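Side-chain contacts in 231aa long hypothetical protein-L-isoaspartate O-methyltransferase (Sulfolobus tokodaii, PDB 1VBF), which probably transfers a methyl group from S-adenosyl-L-methionine to L-isoaspartyl residues of damaged proteins, a step in their repair or degradation: residues Q14-A19 with M62-D67; F20-R25 with L112-N117. All coordinates share one frame; numbering follows the deposited sequence.

Contact 1. Residues Q14-A19 with M62-D67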
loop_
_atom_site.group_PDB
_atom_site.type_symbol
_atom_site.label_atom_id
_atom_site.label_comp_id
_atom_site.label_asym_id
_atom_site.label_seq_id
_atom_site.Cartn_x
_atom_site.Cartn_y
_atom_site.Cartn_z
ATOM N N GLN B 14 15.780 -37.208 -22.105
ATOM C CA GLN B 14 16.728 -37.363 -23.199
ATOM C C GLN B 14 16.244 -36.827 -24.535
ATOM O O GLN B 14 17.003 -36.182 -25.248
ATOM C CB GLN B 14 17.137 -38.841 -23.354
ATOM C CG GLN B 14 18.364 -39.044 -24.239
ATOM C CD GLN B 14 19.468 -38.027 -23.937
ATOM O OE1 GLN B 14 19.676 -37.643 -22.783
ATOM N NE2 GLN B 14 20.184 -37.593 -24.976
ATOM N N GLU B 15 14.986 -37.096 -24.878
ATOM C CA GLU B 15 14.420 -36.640 -26.147
ATOM C C GLU B 15 14.395 -35.110 -26.235
ATOM O O GLU B 15 14.687 -34.531 -27.283
ATOM C CB GLU B 15 13.016 -37.209 -26.320
ATOM C CG GLU B 15 12.922 -38.722 -26.119
ATOM C CD GLU B 15 12.810 -39.150 -24.638
ATOM O OE1 GLU B 15 13.759 -38.923 -23.843
ATOM O OE2 GLU B 15 11.757 -39.728 -24.273
ATOM N N LEU B 16 14.061 -34.462 -25.122
ATOM C CA LEU B 16 14.026 -33.008 -25.053
ATOM C C LEU B 16 15.448 -32.474 -25.201
ATOM O O LEU B 16 15.689 -31.458 -25.838
ATOM C CB LEU B 16 13.459 -32.561 -23.698
ATOM C CG LEU B 16 12.708 -31.218 -23.616
ATOM C CD1 LEU B 16 13.070 -30.581 -22.297
ATOM C CD2 LEU B 16 13.054 -30.274 -24.776
ATOM N N ALA B 17 16.384 -33.177 -24.583
ATOM C CA ALA B 17 17.788 -32.802 -24.622
ATOM C C ALA B 17 18.254 -32.705 -26.076
ATOM O O ALA B 17 18.929 -31.746 -26.474
ATOM C CB ALA B 17 18.630 -33.839 -23.842
ATOM N N GLU B 18 17.863 -33.690 -26.870
ATOM C CA GLU B 18 18.248 -33.708 -28.270
ATOM C C GLU B 18 17.546 -32.651 -29.084
ATOM O O GLU B 18 18.193 -31.981 -29.888
ATOM C CB GLU B 18 18.016 -35.089 -28.863
ATOM C CG GLU B 18 18.805 -36.109 -28.114
ATOM C CD GLU B 18 18.682 -37.476 -28.693
ATOM O OE1 GLU B 18 17.533 -37.927 -28.937
ATOM O OE2 GLU B 18 19.746 -38.105 -28.894
ATOM N N ALA B 19 16.235 -32.503 -28.881
ATOM C CA ALA B 19 15.463 -31.480 -29.581
ATOM C C ALA B 19 16.048 -30.081 -29.249
ATOM O O ALA B 19 16.270 -29.252 -30.137
ATOM C CB ALA B 19 14.012 -31.572 -29.166
HETATM N N MSE B 62 9.607 -26.282 -18.031
HETATM C CA MSE B 62 8.229 -26.708 -18.192
HETATM C C MSE B 62 8.094 -27.904 -19.125
HETATM O O MSE B 62 7.426 -28.893 -18.790
HETATM C CB MSE B 62 7.397 -25.540 -18.686
HETATM C CG MSE B 62 7.438 -24.374 -17.717
HETATM SE SE MSE B 62 6.182 -22.955 -18.109
HETATM C CE MSE B 62 7.461 -21.613 -18.621
ATOM N N LEU B 63 8.735 -27.828 -20.291
ATOM C CA LEU B 63 8.678 -28.942 -21.229
ATOM C C LEU B 63 9.325 -30.177 -20.616
ATOM O O LEU B 63 8.820 -31.286 -20.777
ATOM C CB LEU B 63 9.378 -28.594 -22.539
ATOM C CG LEU B 63 8.785 -27.429 -23.347
ATOM C CD1 LEU B 63 9.449 -27.386 -24.712
ATOM C CD2 LEU B 63 7.265 -27.582 -23.484
ATOM N N ASP B 64 10.428 -29.991 -19.895
ATOM C CA ASP B 64 11.102 -31.124 -19.275
ATOM C C ASP B 64 10.166 -31.789 -18.268
ATOM O O ASP B 64 10.125 -33.015 -18.143
ATOM C CB ASP B 64 12.402 -30.664 -18.607
ATOM C CG ASP B 64 13.386 -31.817 -18.355
ATOM O OD1 ASP B 64 13.287 -32.871 -19.041
ATOM O OD2 ASP B 64 14.278 -31.659 -17.482
ATOM N N GLU B 65 9.382 -30.981 -17.574
ATOM C CA GLU B 65 8.446 -31.493 -16.583
ATOM C C GLU B 65 7.196 -32.106 -17.210
ATOM O O GLU B 65 6.443 -32.803 -16.522
ATOM C CB GLU B 65 8.029 -30.364 -15.645
ATOM C CG GLU B 65 9.077 -29.964 -14.620
ATOM C CD GLU B 65 9.224 -30.998 -13.516
ATOM O OE1 GLU B 65 8.204 -31.392 -12.919
ATOM O OE2 GLU B 65 10.362 -31.422 -13.239
ATOM N N LEU B 66 6.983 -31.835 -18.503
ATOM C CA LEU B 66 5.818 -32.323 -19.248
ATOM C C LEU B 66 5.896 -33.809 -19.568
ATOM O O LEU B 66 4.886 -34.431 -19.944
ATOM C CB LEU B 66 5.667 -31.548 -20.557
ATOM C CG LEU B 66 4.336 -30.870 -20.942
ATOM C CD1 LEU B 66 4.387 -30.592 -22.426
ATOM C CD2 LEU B 66 3.115 -31.721 -20.625
ATOM N N ASP B 67 7.102 -34.368 -19.438
ATOM C CA ASP B 67 7.343 -35.780 -19.702
ATOM C C ASP B 67 6.920 -36.109 -21.131
ATOM O O ASP B 67 5.969 -36.843 -21.380
ATOM C CB ASP B 67 6.591 -36.634 -18.666
ATOM C CG ASP B 67 6.839 -38.145 -18.828
ATOM O OD1 ASP B 67 8.009 -38.568 -19.026
ATOM O OD2 ASP B 67 5.853 -38.921 -18.735
#

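Contact 2. Residues F20-R25 with L112-N117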
loop_
_atom_site.group_PDB
_atom_site.type_symbol
_atom_site.label_atom_id
_atom_site.label_comp_id
_atom_site.label_asym_id
_atom_site.label_seq_id
_atom_site.Cartn_x
_atom_site.Cartn_y
_atom_site.Cartn_z
ATOM N N PHE B 20 16.328 -29.845 -27.964
ATOM C CA PHE B 20 16.891 -28.578 -27.517
ATOM C C PHE B 20 18.232 -28.258 -28.180
ATOM O O PHE B 20 18.519 -27.101 -28.512
ATOM C CB PHE B 20 17.080 -28.562 -25.996
ATOM C CG PHE B 20 17.591 -27.234 -25.477
ATOM C CD1 PHE B 20 16.820 -26.071 -25.605
ATOM C CD2 PHE B 20 18.877 -27.122 -24.959
ATOM C CE1 PHE B 20 17.324 -24.839 -25.236
ATOM C CE2 PHE B 20 19.384 -25.889 -24.592
ATOM C CZ PHE B 20 18.613 -24.750 -24.729
ATOM N N ASN B 21 19.065 -29.281 -28.349
ATOM C CA ASN B 21 20.345 -29.059 -28.969
ATOM C C ASN B 21 20.211 -28.753 -30.458
ATOM O O ASN B 21 20.883 -27.870 -30.982
ATOM C CB ASN B 21 21.256 -30.260 -28.793
ATOM C CG ASN B 21 22.715 -29.872 -28.852
ATOM O OD1 ASN B 21 23.454 -30.088 -27.903
ATOM N ND2 ASN B 21 23.131 -29.280 -29.952
ATOM N N LYS B 22 19.309 -29.460 -31.123
ATOM C CA LYS B 22 19.080 -29.298 -32.561
ATOM C C LYS B 22 18.331 -28.037 -33.087
ATOM O O LYS B 22 18.799 -27.398 -34.024
ATOM C CB LYS B 22 18.386 -30.566 -33.068
ATOM C CG LYS B 22 17.928 -30.499 -34.499
ATOM C CD LYS B 22 17.057 -31.694 -34.822
ATOM C CE LYS B 22 16.325 -31.506 -36.146
ATOM N NZ LYS B 22 15.480 -32.696 -36.447
ATOM N N VAL B 23 17.184 -27.684 -32.494
ATOM C CA VAL B 23 16.404 -26.528 -32.956
ATOM C C VAL B 23 17.081 -25.181 -32.690
ATOM O O VAL B 23 17.415 -24.840 -31.561
ATOM C CB VAL B 23 14.965 -26.535 -32.331
ATOM C CG1 VAL B 23 14.176 -25.316 -32.787
ATOM C CG2 VAL B 23 14.224 -27.820 -32.728
ATOM N N ASP B 24 17.279 -24.411 -33.746
ATOM C CA ASP B 24 17.944 -23.125 -33.612
ATOM C C ASP B 24 16.944 -22.039 -33.246
ATOM O O ASP B 24 16.243 -21.519 -34.109
ATOM C CB ASP B 24 18.671 -22.780 -34.923
ATOM C CG ASP B 24 19.414 -21.459 -34.852
ATOM O OD1 ASP B 24 19.490 -20.886 -33.743
ATOM O OD2 ASP B 24 19.924 -20.993 -35.899
ATOM N N ARG B 25 16.900 -21.694 -31.964
ATOM C CA ARG B 25 15.970 -20.687 -31.464
ATOM C C ARG B 25 16.106 -19.283 -32.089
ATOM O O ARG B 25 15.177 -18.488 -32.052
ATOM C CB ARG B 25 16.080 -20.624 -29.933
ATOM C CG ARG B 25 15.114 -19.660 -29.253
ATOM C CD ARG B 25 14.986 -19.980 -27.761
ATOM N NE ARG B 25 14.119 -19.034 -27.051
ATOM C CZ ARG B 25 14.550 -18.041 -26.273
ATOM N NH1 ARG B 25 15.845 -17.856 -26.084
ATOM N NH2 ARG B 25 13.683 -17.222 -25.693
ATOM N N LEU B 112 7.163 -22.544 -39.069
ATOM C CA LEU B 112 7.071 -23.967 -38.737
ATOM C C LEU B 112 6.860 -24.899 -39.935
ATOM O O LEU B 112 6.485 -26.070 -39.775
ATOM C CB LEU B 112 5.953 -24.173 -37.725
ATOM C CG LEU B 112 6.258 -23.651 -36.324
ATOM C CD1 LEU B 112 5.046 -23.776 -35.397
ATOM C CD2 LEU B 112 7.423 -24.454 -35.785
ATOM N N SER B 113 7.118 -24.377 -41.131
ATOM C CA SER B 113 6.945 -25.124 -42.378
ATOM C C SER B 113 7.669 -26.471 -42.373
ATOM O O SER B 113 7.115 -27.487 -42.783
ATOM C CB SER B 113 7.427 -24.272 -43.547
ATOM O OG SER B 113 8.779 -23.913 -43.354
ATOM N N TYR B 114 8.906 -26.471 -41.910
ATOM C CA TYR B 114 9.699 -27.688 -41.838
ATOM C C TYR B 114 8.998 -28.834 -41.109
ATOM O O TYR B 114 9.467 -29.972 -41.119
ATOM C CB TYR B 114 11.012 -27.379 -41.119
ATOM C CG TYR B 114 11.762 -28.594 -40.618
ATOM C CD1 TYR B 114 12.430 -29.445 -41.500
ATOM C CD2 TYR B 114 11.824 -28.880 -39.249
ATOM C CE1 TYR B 114 13.156 -30.556 -41.025
ATOM C CE2 TYR B 114 12.537 -29.983 -38.764
ATOM C CZ TYR B 114 13.202 -30.813 -39.651
ATOM O OH TYR B 114 13.912 -31.893 -39.169
ATOM N N TYR B 115 7.882 -28.553 -40.458
ATOM C CA TYR B 115 7.221 -29.617 -39.720
ATOM C C TYR B 115 5.945 -30.076 -40.390
ATOM O O TYR B 115 5.235 -29.279 -41.004
ATOM C CB TYR B 115 6.939 -29.146 -38.275
ATOM C CG TYR B 115 8.190 -28.921 -37.437
ATOM C CD1 TYR B 115 8.797 -29.986 -36.766
ATOM C CD2 TYR B 115 8.809 -27.668 -37.389
ATOM C CE1 TYR B 115 10.002 -29.809 -36.067
ATOM C CE2 TYR B 115 10.013 -27.476 -36.707
ATOM C CZ TYR B 115 10.609 -28.555 -36.044
ATOM O OH TYR B 115 11.820 -28.418 -35.396
ATOM N N ASN B 116 5.642 -31.358 -40.272
ATOM C CA ASN B 116 4.436 -31.893 -40.872
ATOM C C ASN B 116 3.541 -32.523 -39.814
ATOM O O ASN B 116 2.603 -33.254 -40.134
ATOM C CB ASN B 116 4.814 -32.924 -41.937
ATOM C CG ASN B 116 5.000 -34.342 -41.374
ATOM O OD1 ASN B 116 5.575 -34.543 -40.292
ATOM N ND2 ASN B 116 4.523 -35.337 -42.125
ATOM N N ASN B 117 3.829 -32.238 -38.546
ATOM C CA ASN B 117 3.042 -32.809 -37.461
ATOM C C ASN B 117 2.537 -31.780 -36.462
ATOM O O ASN B 117 2.282 -32.107 -35.296
ATOM C CB ASN B 117 3.836 -33.905 -36.736
ATOM C CG ASN B 117 5.022 -33.367 -35.954
ATOM O OD1 ASN B 117 5.585 -32.319 -36.286
ATOM N ND2 ASN B 117 5.417 -34.095 -34.921
#

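Contact 1. Residues Q14-A19 with M62-D67
Leu16 meets Asp64 and Leu63 through a single methyl, CD1. This carbon lies over the backbone of helix 56-65 where Leu63 passes into Asp64. Leu16 CD1 is 3.6 Å from Asp64 N. It also touches the Asp64 side chain, with Leu16 CD1 3.8 Å from Asp64 CB. The carboxylate is a little farther off, with Leu16 CD1 4.0 Å from Asp64 OD1. Leu63 takes part through its first side-chain carbon, and Leu16 CD1 to Leu63 CB is 4.2 Å. No hydrogen bond joins the two segments, so the contact is van der Waals in kind. Leu16 CG stands anti to the backbone N (chi1 -151°), which carries the branched end across to the other helix. The two backbones come close here, with Leu16 CA 6.7 Å from Asp64 CA.

The carboxylate of Asp64 turns to the start of helix 14-22: OD2 accepts a hydrogen bond from Lys12 N, and OD1 one from Thr13 N. This ties Asp64 to the backbone just ahead of the helix that bears Leu16. The end of Leu63 packs on Tyr84 and Leu87 of helix 83-91. The arrangement is helix-on-helix packing in a Rossmann-like methyltransferase domain, joining N-terminal helix 14-22 to helix 56-65, which precedes the first strand of the large sheet, 73-77.

Contact 2. Residues F20-R25 with L112-N117
Lys22 and Tyr114 carry the polar part of the contact. Lys22 NZ donates a hydrogen bond of 3.2 Å to Tyr114 OH. The two side chains approach from opposite directions, and the ammonium group meets the tyrosine at its ring edge, near the ring plane. Lys22 CG is anti to the backbone N (chi1 173°), and the chain stays extended to its end, so the amine spans the distance to the 112-117 loop. The main partner of its charge is Glu90 OE1 on helix 83-91, in a salt bridge; the bond to Tyr114 OH is additional.

The van der Waals part is smaller. Val23 CG2 lies 3.6 Å from Tyr115 OH, a methyl against a phenol oxygen. That hydroxyl is hydrogen-bonded to Glu90 OE2. Val23 also packs on Leu87 and Phe28.

Within the loop, an edge of the Tyr114 ring comes over a face of Tyr115: Tyr114 CD2 lies 3.4 Å above the Tyr115 ring plane, offset toward the rim.

Glu90 therefore links both halves of the contact, with one carboxylate oxygen paired to the lysine and the other to Tyr115. Its negative charge would probably favour the protonated form of Lys22, and the pairing joins the end of helix 14-22 to the loop before strand 118-122.

How the contacts relate
Both contacts use helix 14-22, contact 1 through its first part and contact 2 through its end and the residues that follow. Their centres lie about 14 Å apart. Contact 1 is buried and joins two helices by van der Waals contact of one leucine methyl with helix backbone and side-chain carbons, while the carboxylate at its margin is held by backbone N-H groups. Contact 2 is only partly buried. It reaches a loop beside strand 118-122, an outermost strand of the large sheet in this chain, and relies on a charged amine and phenol hydroxyls. Helix 83-91 borders both: Leu87 packs beside each, and Glu90 touches Ala19 as well as serving the polar groups of contact 2.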